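Local coordinates for protein alpha-galactosidase (Umbelopsis vinacea, PDB 3A5V) that hydrolyses terminal alpha-galactosyl residues as a retaining glycoside hydrolase of family 27 and assembles as a tetramer, at residues L142-Y147 / S178-S183; N152-T157 / M161-C166; D192-P197 / Q251-V256; C215-I220 / T259-L264. All blocks are in the same frame, centred on the assembly; numbering follows the deposited sequence. Where two conformers were deposited one is given.

Contact 1. Residues L142-Y147 / S178-S183; sequences LSYDRY and STISNS
Tyr147 and Ile180 bring the backbones of helix 140-156 and the 178-183 loop no closer than 8.2 Å, CA to CA, so the gap is bridged mainly by side chains, with Ile180 CD1 also reaching the Tyr147 backbone. Ile180 supplies everything on the loop side. Its CG2 methyl lies 3.7 Å from Tyr144 OH and 4.0 Å from CE2 of that ring, while its other arm ends with CD1 beside the same ring, 4.0 Å from Tyr144 CE2. The two side chains meet at a slant, CG2 approaching the ring obliquely. With chi1 of Ile180 at 63°, CG1 sits between backbone N and carbonyl carbon, and this sends CD1 on toward the helix, where it also comes 4.4 Å from Tyr147 CB. The Tyr147 ring itself leads elsewhere, its hydroxyl bonding Asp129 O.

Tyr144 also works at a subunit boundary: its hydroxyl is hydrogen-bonded to Gln134 of a second subunit and to Lys148 NZ, and that same Gln134 packs on Ile180. Cutting the side chain back to an alanine here would probably leave CG2 and CD1 of Ile180 without their aromatic neighbour and Gln134 of the second subunit without its hydroxyl partner. Ring rim and phenol oxygen thus both pack on Ile180, while the oxygen's hydrogen bonds tie this loop-to-helix contact of the barrel domain to the tetramer.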
loop_
_atom_site.group_PDB
_atom_site.type_symbol
_atom_site.label_atom_id
_atom_site.label_comp_id
_atom_site.label_asym_id
_atom_site.label_seq_id
_atom_site.Cartn_x
_atom_site.Cartn_y
_atom_site.Cartn_z
ATOM N N LEU A 142 13.129 -6.580 -6.144
ATOM C CA LEU A 142 14.052 -5.505 -6.574
ATOM C C LEU A 142 15.148 -5.217 -5.542
ATOM O O LEU A 142 16.349 -5.102 -5.889
ATOM C CB LEU A 142 13.290 -4.208 -6.924
ATOM C CG LEU A 142 12.499 -4.184 -8.243
ATOM C CD1 LEU A 142 11.454 -3.023 -8.262
ATOM C CD2 LEU A 142 13.456 -4.058 -9.414
ATOM N N SER A 143 14.747 -5.063 -4.281
ATOM C CA SER A 143 15.720 -4.769 -3.233
ATOM C C SER A 143 16.625 -5.987 -2.985
ATOM O O SER A 143 17.848 -5.839 -2.837
ATOM C CB SER A 143 15.025 -4.289 -1.948
ATOM O OG SER A 143 14.478 -2.974 -2.129
ATOM N N TYR A 144 16.029 -7.185 -2.969
ATOM C CA TYR A 144 16.809 -8.423 -2.827
ATOM C C TYR A 144 17.949 -8.546 -3.854
ATOM O O TYR A 144 19.087 -8.814 -3.486
ATOM C CB TYR A 144 15.903 -9.657 -2.917
ATOM C CG TYR A 144 16.655 -10.968 -2.838
ATOM C CD1 TYR A 144 17.146 -11.583 -4.001
ATOM C CD2 TYR A 144 16.866 -11.603 -1.609
ATOM C CE1 TYR A 144 17.841 -12.802 -3.943
ATOM C CE2 TYR A 144 17.567 -12.815 -1.536
ATOM C CZ TYR A 144 18.037 -13.407 -2.717
ATOM O OH TYR A 144 18.710 -14.602 -2.664
ATOM N N ASP A 145 17.638 -8.369 -5.139
ATOM C CA ASP A 145 18.644 -8.555 -6.184
ATOM C C ASP A 145 19.824 -7.585 -6.035
ATOM O O ASP A 145 20.980 -7.984 -6.200
ATOM C CB ASP A 145 18.013 -8.458 -7.583
ATOM C CG ASP A 145 17.198 -9.696 -7.945
ATOM O OD1 ASP A 145 17.416 -10.779 -7.348
ATOM O OD2 ASP A 145 16.337 -9.587 -8.839
ATOM N N ARG A 146 19.524 -6.337 -5.679
ATOM C CA ARG A 146 20.548 -5.306 -5.478
ATOM C C ARG A 146 21.469 -5.632 -4.288
ATOM O O ARG A 146 22.700 -5.468 -4.389
ATOM C CB ARG A 146 19.879 -3.928 -5.310
ATOM C CG ARG A 146 20.847 -2.710 -5.156
ATOM C CD ARG A 146 20.122 -1.370 -5.433
ATOM N NE ARG A 146 18.834 -1.332 -4.737
ATOM C CZ ARG A 146 18.663 -0.913 -3.488
ATOM N NH1 ARG A 146 19.674 -0.402 -2.785
ATOM N NH2 ARG A 146 17.455 -0.968 -2.948
ATOM N N TYR A 147 20.879 -6.087 -3.176
ATOM C CA TYR A 147 21.665 -6.462 -1.985
ATOM C C TYR A 147 22.374 -7.807 -2.127
ATOM O O TYR A 147 23.451 -8.002 -1.570
ATOM C CB TYR A 147 20.834 -6.362 -0.678
ATOM C CG TYR A 147 20.676 -4.912 -0.289
ATOM C CD1 TYR A 147 21.770 -4.191 0.191
ATOM C CD2 TYR A 147 19.472 -4.229 -0.493
ATOM C CE1 TYR A 147 21.664 -2.832 0.503
ATOM C CE2 TYR A 147 19.359 -2.860 -0.182
ATOM C CZ TYR A 147 20.463 -2.174 0.307
ATOM O OH TYR A 147 20.393 -0.827 0.606
ATOM N N SER A 178 17.396 -12.325 5.089
ATOM C CA SER A 178 17.772 -13.108 6.269
ATOM C C SER A 178 18.805 -14.200 5.998
ATOM O O SER A 178 19.532 -14.590 6.907
ATOM C CB SER A 178 16.534 -13.705 6.946
ATOM O OG SER A 178 15.746 -14.380 5.995
ATOM N N THR A 179 18.866 -14.711 4.773
ATOM C CA THR A 179 19.866 -15.739 4.470
ATOM C C THR A 179 21.063 -15.157 3.709
ATOM O O THR A 179 22.041 -15.854 3.478
ATOM C CB THR A 179 19.280 -16.944 3.671
ATOM O OG1 THR A 179 18.953 -16.528 2.343
ATOM C CG2 THR A 179 18.024 -17.514 4.359
ATOM N N ILE A 180 20.985 -13.895 3.300
ATOM C CA ILE A 180 22.072 -13.303 2.496
ATOM C C ILE A 180 22.875 -12.193 3.223
ATOM O O ILE A 180 23.826 -11.660 2.663
ATOM C CB ILE A 180 21.534 -12.754 1.132
ATOM C CG1 ILE A 180 20.536 -11.618 1.391
ATOM C CG2 ILE A 180 20.940 -13.918 0.246
ATOM C CD1 ILE A 180 20.363 -10.609 0.234
ATOM N N SER A 181 22.472 -11.833 4.441
ATOM C CA SER A 181 23.162 -10.794 5.229
ATOM C C SER A 181 23.112 -11.137 6.721
ATOM O O SER A 181 22.368 -12.048 7.137
ATOM C CB SER A 181 22.563 -9.398 4.967
ATOM O OG SER A 181 21.228 -9.304 5.461
ATOM N N ASN A 182 23.913 -10.431 7.518
ATOM C CA ASN A 182 23.974 -10.680 8.967
ATOM C C ASN A 182 23.060 -9.817 9.839
ATOM O O ASN A 182 22.746 -10.188 10.972
ATOM C CB ASN A 182 25.432 -10.590 9.462
ATOM C CG ASN A 182 26.310 -11.692 8.872
ATOM O OD1 ASN A 182 27.245 -11.419 8.124
ATOM N ND2 ASN A 182 25.972 -12.956 9.175
ATOM N N SER A 183 22.692 -8.639 9.346
ATOM C CA SER A 183 21.781 -7.750 10.064
ATOM C C SER A 183 21.196 -6.742 9.080
ATOM O O SER A 183 21.767 -6.501 8.013
ATOM C CB SER A 183 22.502 -7.032 11.235
ATOM O OG SER A 183 23.470 -6.093 10.746
#

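Contact 2. Residues N152-T157 / M161-C166. With NAG (2-acetamido-2-deoxy-beta-D-glucopyranose), chain B.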
loop_
_atom_site.group_PDB
_atom_site.type_symbol
_atom_site.label_atom_id
_atom_site.label_comp_id
_atom_site.label_asym_id
_atom_site.label_seq_id
_atom_site.Cartn_x
_atom_site.Cartn_y
_atom_site.Cartn_z
ATOM N N ASN A 152 27.017 -11.579 -2.670
ATOM C CA ASN A 152 27.782 -12.516 -3.505
ATOM C C ASN A 152 29.216 -12.015 -3.702
ATOM O O ASN A 152 30.159 -12.795 -3.581
ATOM C CB ASN A 152 27.111 -12.700 -4.874
ATOM C CG ASN A 152 25.846 -13.565 -4.820
ATOM O OD1 ASN A 152 25.090 -13.606 -5.790
ATOM N ND2 ASN A 152 25.621 -14.262 -3.711
ATOM N N ALA A 153 29.361 -10.718 -4.001
ATOM C CA ALA A 153 30.675 -10.069 -4.155
ATOM C C ALA A 153 31.579 -10.252 -2.932
ATOM O O ALA A 153 32.744 -10.653 -3.073
ATOM C CB ALA A 153 30.515 -8.572 -4.485
ATOM N N LEU A 154 31.048 -9.968 -1.741
ATOM C CA LEU A 154 31.775 -10.213 -0.488
ATOM C C LEU A 154 32.177 -11.684 -0.331
ATOM O O LEU A 154 33.344 -12.007 -0.074
ATOM C CB LEU A 154 30.961 -9.745 0.733
ATOM C CG LEU A 154 30.616 -8.246 0.823
ATOM C CD1 LEU A 154 29.619 -8.013 1.960
ATOM C CD2 LEU A 154 31.866 -7.385 1.006
ATOM N N ASN A 155 31.209 -12.576 -0.503
ATOM C CA ASN A 155 31.470 -13.995 -0.382
ATOM C C ASN A 155 32.639 -14.489 -1.265
ATOM O O ASN A 155 33.499 -15.260 -0.811
ATOM C CB ASN A 155 30.192 -14.789 -0.700
ATOM C CG ASN A 155 30.328 -16.252 -0.347
ATOM O OD1 ASN A 155 30.669 -17.065 -1.208
ATOM N ND2 ASN A 155 30.107 -16.584 0.934
ATOM N N LYS A 156 32.666 -14.043 -2.518
ATOM C CA LYS A 156 33.640 -14.563 -3.469
ATOM C C LYS A 156 35.082 -14.144 -3.207
ATOM O O LYS A 156 36.004 -14.771 -3.729
ATOM C CB LYS A 156 33.225 -14.284 -4.913
ATOM C CG LYS A 156 33.322 -12.846 -5.380
ATOM C CD LYS A 156 32.845 -12.728 -6.862
ATOM C CE LYS A 156 31.335 -12.985 -7.005
ATOM N NZ LYS A 156 30.872 -12.805 -8.416
ATOM N N THR A 157 35.283 -13.107 -2.385
ATOM C CA THR A 157 36.643 -12.703 -1.996
ATOM C C THR A 157 37.306 -13.776 -1.140
ATOM O O THR A 157 38.519 -13.773 -0.977
ATOM C CB THR A 157 36.647 -11.405 -1.162
ATOM O OG1 THR A 157 36.078 -11.676 0.126
ATOM C CG2 THR A 157 35.849 -10.304 -1.856
ATOM N N MET A 161 33.393 -11.321 5.907
ATOM C CA MET A 161 33.058 -9.923 6.180
ATOM C C MET A 161 31.597 -9.838 6.635
ATOM O O MET A 161 30.688 -10.272 5.916
ATOM C CB MET A 161 33.300 -9.052 4.934
ATOM C CG MET A 161 34.780 -8.963 4.535
ATOM S SD MET A 161 35.155 -7.921 3.108
ATOM C CE MET A 161 34.978 -9.151 1.852
ATOM N N LEU A 162 31.379 -9.301 7.829
ATOM C CA LEU A 162 30.024 -9.175 8.363
ATOM C C LEU A 162 29.223 -8.201 7.488
ATOM O O LEU A 162 29.625 -7.072 7.286
ATOM C CB LEU A 162 30.082 -8.686 9.829
ATOM C CG LEU A 162 28.789 -8.848 10.648
ATOM C CD1 LEU A 162 29.082 -8.954 12.138
ATOM C CD2 LEU A 162 27.790 -7.711 10.341
ATOM N N TYR A 163 28.085 -8.658 6.972
ATOM C CA TYR A 163 27.305 -7.897 6.000
ATOM C C TYR A 163 26.103 -7.245 6.697
ATOM O O TYR A 163 25.108 -7.918 7.003
ATOM C CB TYR A 163 26.868 -8.817 4.842
ATOM C CG TYR A 163 26.200 -8.138 3.641
ATOM C CD1 TYR A 163 26.406 -6.786 3.348
ATOM C CD2 TYR A 163 25.407 -8.879 2.768
ATOM C CE1 TYR A 163 25.804 -6.176 2.216
ATOM C CE2 TYR A 163 24.814 -8.294 1.638
ATOM C CZ TYR A 163 25.009 -6.947 1.372
ATOM O OH TYR A 163 24.393 -6.392 0.269
ATOM N N SER A 164 26.238 -5.945 6.962
ATOM C CA SER A 164 25.234 -5.164 7.688
ATOM C C SER A 164 24.434 -4.370 6.647
ATOM O O SER A 164 24.966 -3.452 6.028
ATOM C CB SER A 164 25.919 -4.249 8.721
ATOM O OG SER A 164 25.107 -3.174 9.171
ATOM N N LEU A 165 23.176 -4.755 6.431
ATOM C CA LEU A 165 22.301 -3.980 5.531
ATOM C C LEU A 165 21.865 -2.684 6.177
ATOM O O LEU A 165 21.530 -2.648 7.368
ATOM C CB LEU A 165 21.056 -4.780 5.113
ATOM C CG LEU A 165 21.052 -5.270 3.669
ATOM C CD1 LEU A 165 22.264 -6.181 3.388
ATOM C CD2 LEU A 165 19.751 -5.960 3.333
ATOM N N CYS A 166 21.843 -1.627 5.374
ATOM C CA CYS A 166 21.321 -0.342 5.808
ATOM C C CYS A 166 20.315 0.198 4.763
ATOM O O CYS A 166 20.577 1.197 4.091
ATOM C CB CYS A 166 22.481 0.640 6.066
ATOM S SG CYS A 166 21.971 2.265 6.743
HETATM C C1 NAG B . 30.262 -17.990 1.241
HETATM C C2 NAG B . 30.899 -17.989 2.640
HETATM C C3 NAG B . 30.883 -19.383 3.278
HETATM C C4 NAG B . 29.516 -20.072 3.166
HETATM C C5 NAG B . 28.997 -19.964 1.729
HETATM C C6 NAG B . 27.593 -20.533 1.531
HETATM C C7 NAG B . 32.620 -16.234 2.908
HETATM C C8 NAG B . 34.089 -15.923 2.805
HETATM N N2 NAG B . 32.272 -17.492 2.607
HETATM O O3 NAG B . 31.271 -19.313 4.641
HETATM O O4 NAG B . 29.691 -21.435 3.503
HETATM O O5 NAG B . 28.983 -18.606 1.313
HETATM O O6 NAG B . 26.747 -19.993 2.528
HETATM O O7 NAG B . 31.818 -15.353 3.259
#
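Leu154 and Tyr163 belong to a beta-alpha-beta unit of the (beta/alpha)8 barrel, in which helix 140-156 connects strand 125-129 to the parallel strand 162-165; here the last part of the helix packs against the strand that follows it. Leu154 divides its two methyls between two partners. CD1 lies over one face of the Tyr163 ring, a CH-pi contact with the carbon 4.1 Å from the centroid and 27° off the ring normal, and the two side chains run nearly perpendicular. CD2 goes to the end of Met161, 3.7 Å from CE. The Met161 chain is bent at its last torsion, chi3 -89°, which carries CE back toward the 152-157 segment, and there it meets Thr157 tip to tip, OG1 to CE 3.3 Å.

That hydroxyl is already engaged: Thr157 OG1 donates to Leu154 O at 2.8 Å, in the carbonyl plane. Leu154 O takes a second bond from Thr157 N at 3.2 Å, so one carbonyl is gripped twice. At its far end the Tyr163 ring is tethered by its hydroxyl to Tyr147 O, two turns before Leu154 on the same helix.

Asn155, next to Leu154 in the helix, has a side chain that starts away from the strand and carries an N-linked glycan, its ND2 bonded to C1 of the first N-acetylglucosamine at 1.4 Å. Adjacent residues therefore do different work: the Leu154 methyls are buried against the Met161 thioether and the Tyr163 face, while the neighbouring Asn155 carries the sugar.

Contact 3. Residues D192-P197 / Q251-V256; sequences DNFNRP and QEEYRV
Glu253 meets Phe194 where the first turn of helix 251-263 faces the 192-197 loop, their CA atoms 6.3 Å apart. Along the helix, Glu252 comes first and holds Arg255 in a salt bridge, NE to OE1 3.1 Å. The extended Glu253 chain then passes Phe194 at a slant: CG comes 3.6 Å from Phe194 CG, and the carboxylate lies nearly parallel to the ring, the planes 9° apart, with OE2 3.5 Å from Phe194 CB. OE2 is hydrogen-bonded to His383 ND1, and the ring of His383 also stacks with Phe194. A water accepts from Phe194 N and reaches Glu253 OE1. Tyr254 starts out away from the loop, but its hydroxyl returns to donate to Asp192 OD1 at 2.6 Å, on the syn lone pair, with carboxylate and ring nearly coplanar, 18° apart. Val256, one turn on from Glu252, sets CG1 at the edge of the Phe194 ring, 3.7 Å from CE1, near the ring plane. A serine in place of Phe194 would probably open a gap beside Val256 and leave the aliphatic part of Glu253 and the His383 ring without their aromatic neighbour.

Within the loop, Asn193 OD1 accepts from Arg196 N, an Asx motif. The contact lies where the barrel domain meets the C-terminal sandwich: Phe194 also packs on Val217 and Met218 of helix 217-227, while Val256 touches Val385 of strand 384-390.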
loop_
_atom_site.group_PDB
_atom_site.type_symbol
_atom_site.label_atom_id
_atom_site.label_comp_id
_atom_site.label_asym_id
_atom_site.label_seq_id
_atom_site.Cartn_x
_atom_site.Cartn_y
_atom_site.Cartn_z
ATOM N N ASP A 192 19.077 11.768 18.602
ATOM C CA ASP A 192 19.345 11.847 20.041
ATOM C C ASP A 192 18.142 12.452 20.754
ATOM O O ASP A 192 18.217 13.561 21.314
ATOM C CB ASP A 192 20.620 12.673 20.281
ATOM C CG ASP A 192 21.153 12.550 21.697
ATOM O OD1 ASP A 192 20.690 11.676 22.467
ATOM O OD2 ASP A 192 22.044 13.354 22.037
ATOM N N ASN A 193 17.026 11.730 20.723
ATOM C CA ASN A 193 15.771 12.233 21.253
ATOM C C ASN A 193 14.818 11.099 21.627
ATOM O O ASN A 193 14.608 10.165 20.834
ATOM C CB ASN A 193 15.120 13.155 20.217
ATOM C CG ASN A 193 13.997 13.985 20.804
ATOM O OD1 ASN A 193 12.984 13.441 21.242
ATOM N ND2 ASN A 193 14.169 15.316 20.808
ATOM N N PHE A 194 14.221 11.173 22.817
ATOM C CA PHE A 194 13.468 10.009 23.325
ATOM C C PHE A 194 12.137 9.741 22.627
ATOM O O PHE A 194 11.810 8.580 22.348
ATOM C CB PHE A 194 13.256 10.063 24.854
ATOM C CG PHE A 194 12.581 8.817 25.413
ATOM C CD1 PHE A 194 13.301 7.627 25.567
ATOM C CD2 PHE A 194 11.224 8.834 25.741
ATOM C CE1 PHE A 194 12.685 6.464 26.061
ATOM C CE2 PHE A 194 10.588 7.691 26.248
ATOM C CZ PHE A 194 11.325 6.497 26.413
ATOM N N ASN A 195 11.350 10.789 22.355
ATOM C CA ASN A 195 10.007 10.558 21.816
ATOM C C ASN A 195 9.419 11.646 20.893
ATOM O O ASN A 195 8.255 11.564 20.491
ATOM C CB ASN A 195 9.037 10.218 22.961
ATOM C CG ASN A 195 8.801 11.400 23.897
ATOM O OD1 ASN A 195 9.216 12.532 23.611
ATOM N ND2 ASN A 195 8.114 11.149 24.998
ATOM N N ARG A 196 10.214 12.656 20.537
ATOM C CA ARG A 196 9.697 13.724 19.670
ATOM C C ARG A 196 9.444 13.214 18.236
ATOM O O ARG A 196 10.385 12.733 17.558
ATOM C CB ARG A 196 10.649 14.928 19.654
ATOM C CG ARG A 196 10.176 16.087 18.753
ATOM C CD ARG A 196 11.234 17.192 18.603
ATOM N NE ARG A 196 10.923 18.032 17.423
ATOM C CZ ARG A 196 11.323 17.765 16.185
ATOM N NH1 ARG A 196 12.089 16.692 15.919
ATOM N NH2 ARG A 196 10.959 18.572 15.203
ATOM N N PRO A 197 8.194 13.362 17.742
ATOM C CA PRO A 197 7.935 12.963 16.359
ATOM C C PRO A 197 8.561 13.985 15.399
ATOM O O PRO A 197 8.794 15.140 15.776
ATOM C CB PRO A 197 6.408 13.015 16.259
ATOM C CG PRO A 197 6.019 14.109 17.255
ATOM C CD PRO A 197 6.997 13.948 18.392
ATOM N N GLN A 251 19.577 10.385 31.608
ATOM C CA GLN A 251 20.113 9.055 31.871
ATOM C C GLN A 251 19.058 7.932 31.811
ATOM O O GLN A 251 19.337 6.854 31.284
ATOM C CB GLN A 251 20.957 8.962 33.156
ATOM C CG GLN A 251 21.953 7.783 33.088
ATOM C CD GLN A 251 22.463 7.322 34.450
ATOM O OE1 GLN A 251 21.800 7.489 35.464
ATOM N NE2 GLN A 251 23.645 6.714 34.463
ATOM N N GLU A 252 17.871 8.175 32.362
ATOM C CA GLU A 252 16.819 7.145 32.328
ATOM C C GLU A 252 16.338 6.881 30.891
ATOM O O GLU A 252 16.035 5.734 30.521
ATOM C CB GLU A 252 15.645 7.502 33.260
ATOM C CG GLU A 252 16.005 7.446 34.781
ATOM C CD GLU A 252 16.693 6.141 35.208
ATOM O OE1 GLU A 252 16.277 5.060 34.757
ATOM O OE2 GLU A 252 17.678 6.196 35.991
ATOM N N GLU A 253 16.260 7.936 30.084
ATOM C CA GLU A 253 15.956 7.765 28.652
ATOM C C GLU A 253 17.015 6.921 27.926
ATOM O O GLU A 253 16.658 6.035 27.169
ATOM C CB GLU A 253 15.788 9.117 27.967
ATOM C CG GLU A 253 14.486 9.802 28.357
ATOM C CD GLU A 253 14.401 11.264 27.918
ATOM O OE1 GLU A 253 15.438 11.909 27.629
ATOM O OE2 GLU A 253 13.268 11.764 27.877
ATOM N N TYR A 254 18.308 7.205 28.148
ATOM C CA TYR A 254 19.387 6.362 27.600
ATOM C C TYR A 254 19.331 4.935 28.127
ATOM O O TYR A 254 19.634 3.982 27.389
ATOM C CB TYR A 254 20.783 6.941 27.886
ATOM C CG TYR A 254 21.119 8.137 27.020
ATOM C CD1 TYR A 254 20.784 8.154 25.653
ATOM C CD2 TYR A 254 21.768 9.257 27.566
ATOM C CE1 TYR A 254 21.082 9.267 24.849
ATOM C CE2 TYR A 254 22.076 10.382 26.769
ATOM C CZ TYR A 254 21.729 10.374 25.419
ATOM O OH TYR A 254 22.020 11.487 24.647
ATOM N N ARG A 255 18.971 4.780 29.403
ATOM C CA ARG A 255 18.856 3.434 29.950
ATOM C C ARG A 255 17.766 2.649 29.210
ATOM O O ARG A 255 17.931 1.463 28.910
ATOM C CB ARG A 255 18.579 3.465 31.462
ATOM C CG ARG A 255 18.683 2.079 32.110
ATOM C CD ARG A 255 18.106 2.080 33.526
ATOM N NE ARG A 255 18.668 3.139 34.371
ATOM C CZ ARG A 255 19.884 3.118 34.912
ATOM N NH1 ARG A 255 20.719 2.096 34.683
ATOM N NH2 ARG A 255 20.274 4.134 35.686
ATOM N N VAL A 256 16.651 3.317 28.912
ATOM C CA VAL A 256 15.565 2.676 28.173
ATOM C C VAL A 256 16.014 2.255 26.778
ATOM O O VAL A 256 15.814 1.120 26.352
ATOM C CB VAL A 256 14.320 3.610 28.093
ATOM C CG1 VAL A 256 13.185 2.965 27.223
ATOM C CG2 VAL A 256 13.828 3.856 29.453
HETATM O O HOH W 1 15.060 13.254 24.650
#

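Contact 4. Residues C215-I220 / T259-L264; sequences CSVMNI and TIWAAL
Trp261 leaves helix 251-263 at CB and reaches over to Val217 and Ile220 in the first turn of helix 217-227. With chi1 at -90° and chi2 at -129°, its CB and CG stay back by their own helix and the six-membered ring is carried across the gap. On the five-membered ring, NE1 is hydrogen-bonded to Asp240 O. Farther out, CZ2 lies 3.9 Å from Ile220 CG2. At the tip, CH2 is 3.8 Å from that same methyl and 4.0 Å from Val217 O, which sits at the ring edge, in its plane. CZ3 completes the outer rim, 3.9 Å from Val217 CG1. Both methyls approach obliquely, while Ile220 as a whole crosses the indole nearly at a right angle.

Helix 217-227, which receives the ring, is N-capped by Ser216, the hydroxyl OG accepting from Asn219 N at 3.1 Å with an N-H...O angle of 161°. Just before it, Cys215 is joined to Cys201 by a disulfide. Around the indole, Ile221 packs from helix 217-227 and the His257 ring meets it edge to face.

Between the two segments the nearest CA atoms, Val217 and Ile260, are 9.5 Å apart, and Trp261 spans that distance. Its benzene part packs by dispersion against methyls of two beta-branched side chains, with Val217 O at its edge, whereas the bond from NE1 to Asp240 O probably fixes how the indole is turned.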
loop_
_atom_site.group_PDB
_atom_site.type_symbol
_atom_site.label_atom_id
_atom_site.label_comp_id
_atom_site.label_asym_id
_atom_site.label_seq_id
_atom_site.Cartn_x
_atom_site.Cartn_y
_atom_site.Cartn_z
ATOM N N CYS A 215 14.050 9.673 13.589
ATOM C CA CYS A 215 13.097 8.785 14.269
ATOM C C CYS A 215 13.477 8.670 15.745
ATOM O O CYS A 215 14.585 8.264 16.065
ATOM C CB CYS A 215 13.088 7.383 13.631
ATOM S SG CYS A 215 12.663 7.368 11.862
ATOM N N SER A 216 12.540 9.001 16.637
ATOM C CA SER A 216 12.790 8.932 18.068
ATOM C C SER A 216 12.999 7.483 18.546
ATOM O O SER A 216 12.661 6.506 17.845
ATOM C CB SER A 216 11.636 9.594 18.843
ATOM O OG SER A 216 10.495 8.746 18.849
ATOM N N VAL A 217 13.580 7.346 19.736
ATOM C CA VAL A 217 13.708 6.030 20.380
ATOM C C VAL A 217 12.354 5.280 20.398
ATOM O O VAL A 217 12.273 4.123 19.950
ATOM C CB VAL A 217 14.313 6.186 21.814
ATOM C CG1 VAL A 217 14.269 4.866 22.613
ATOM C CG2 VAL A 217 15.753 6.702 21.698
ATOM N N MET A 218 11.299 5.953 20.872
ATOM C CA MET A 218 9.972 5.341 20.979
ATOM C C MET A 218 9.376 4.976 19.603
ATOM O O MET A 218 8.741 3.922 19.440
ATOM C CB MET A 218 9.004 6.239 21.779
ATOM C CG MET A 218 9.304 6.294 23.300
ATOM S SD MET A 218 9.325 4.655 24.090
ATOM C CE MET A 218 7.683 4.046 23.696
ATOM N N ASN A 219 9.604 5.837 18.615
ATOM C CA ASN A 219 9.189 5.538 17.235
ATOM C C ASN A 219 9.805 4.214 16.763
ATOM O O ASN A 219 9.113 3.334 16.229
ATOM C CB ASN A 219 9.565 6.711 16.291
ATOM C CG ASN A 219 9.275 6.409 14.821
ATOM O OD1 ASN A 219 10.036 5.682 14.156
ATOM N ND2 ASN A 219 8.179 6.979 14.297
ATOM N N ILE A 220 11.117 4.075 16.959
ATOM C CA ILE A 220 11.804 2.861 16.542
ATOM C C ILE A 220 11.335 1.629 17.322
ATOM O O ILE A 220 11.129 0.578 16.721
ATOM C CB ILE A 220 13.351 3.034 16.594
ATOM C CG1 ILE A 220 13.779 3.969 15.458
ATOM C CG2 ILE A 220 14.085 1.676 16.464
ATOM C CD1 ILE A 220 15.165 4.548 15.669
ATOM N N THR A 259 18.570 -0.613 26.983
ATOM C CA THR A 259 17.879 -1.838 27.435
ATOM C C THR A 259 17.099 -2.523 26.310
ATOM O O THR A 259 17.196 -3.744 26.123
ATOM C CB THR A 259 16.892 -1.511 28.588
ATOM O OG1 THR A 259 17.618 -0.971 29.714
ATOM C CG2 THR A 259 16.082 -2.766 29.008
ATOM N N ILE A 260 16.295 -1.742 25.587
ATOM C CA ILE A 260 15.448 -2.299 24.545
ATOM C C ILE A 260 16.286 -2.770 23.353
ATOM O O ILE A 260 16.045 -3.846 22.838
ATOM C CB ILE A 260 14.301 -1.319 24.109
ATOM C CG1 ILE A 260 13.366 -0.990 25.301
ATOM C CG2 ILE A 260 13.482 -1.892 22.936
ATOM C CD1 ILE A 260 12.621 -2.218 25.905
ATOM N N TRP A 261 17.268 -1.971 22.929
ATOM C CA TRP A 261 18.205 -2.407 21.875
ATOM C C TRP A 261 18.887 -3.728 22.292
ATOM O O TRP A 261 18.989 -4.674 21.499
ATOM C CB TRP A 261 19.277 -1.338 21.661
ATOM C CG TRP A 261 18.965 -0.249 20.608
ATOM C CD1 TRP A 261 19.793 0.118 19.582
ATOM C CD2 TRP A 261 17.795 0.598 20.496
ATOM N NE1 TRP A 261 19.229 1.122 18.847
ATOM C CE2 TRP A 261 18.006 1.444 19.376
ATOM C CE3 TRP A 261 16.590 0.718 21.219
ATOM C CZ2 TRP A 261 17.054 2.402 18.950
ATOM C CZ3 TRP A 261 15.633 1.676 20.794
ATOM C CH2 TRP A 261 15.879 2.504 19.665
ATOM N N ALA A 262 19.349 -3.796 23.536
ATOM C CA ALA A 262 20.012 -5.019 24.013
ATOM C C ALA A 262 19.039 -6.218 24.012
ATOM O O ALA A 262 19.345 -7.285 23.486
ATOM C CB ALA A 262 20.597 -4.792 25.427
ATOM N N ALA A 263 17.866 -6.038 24.604
ATOM C CA ALA A 263 16.907 -7.159 24.767
ATOM C C ALA A 263 16.220 -7.610 23.476
ATOM O O ALA A 263 15.735 -8.736 23.393
ATOM C CB ALA A 263 15.837 -6.800 25.853
ATOM N N LEU A 264 16.156 -6.731 22.479
ATOM C CA LEU A 264 15.623 -7.095 21.179
ATOM C C LEU A 264 16.701 -7.657 20.235
ATOM O O LEU A 264 16.421 -7.931 19.065
ATOM C CB LEU A 264 14.830 -5.922 20.533
ATOM C CG LEU A 264 13.316 -5.943 20.866
ATOM C CD1 LEU A 264 13.035 -6.027 22.399
ATOM C CD2 LEU A 264 12.593 -4.699 20.281
#

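All four contacts lie in the barrel domain and fall into two pairs. Contacts 1 and 2 share helix 140-156, their centres 10 Å apart, and touch directly: Ser183 O lies 2.7 Å from Leu165 N, a probable hydrogen bond. Contacts 3 and 4 share helix 251-263, with centres 9 Å apart, and their segments alternate along the chain; Phe194 O lies 3.1 Å from Met218 N. Between the pairs, contacts 1 and 3 are about 31 Å apart centre to centre, on opposite sides of the chain's centre, and the nearest atoms of contacts 1 and 4 are about 10 Å apart, without touching. Contact 2 bears the glycan at Asn155, and contact 1 meets a second subunit.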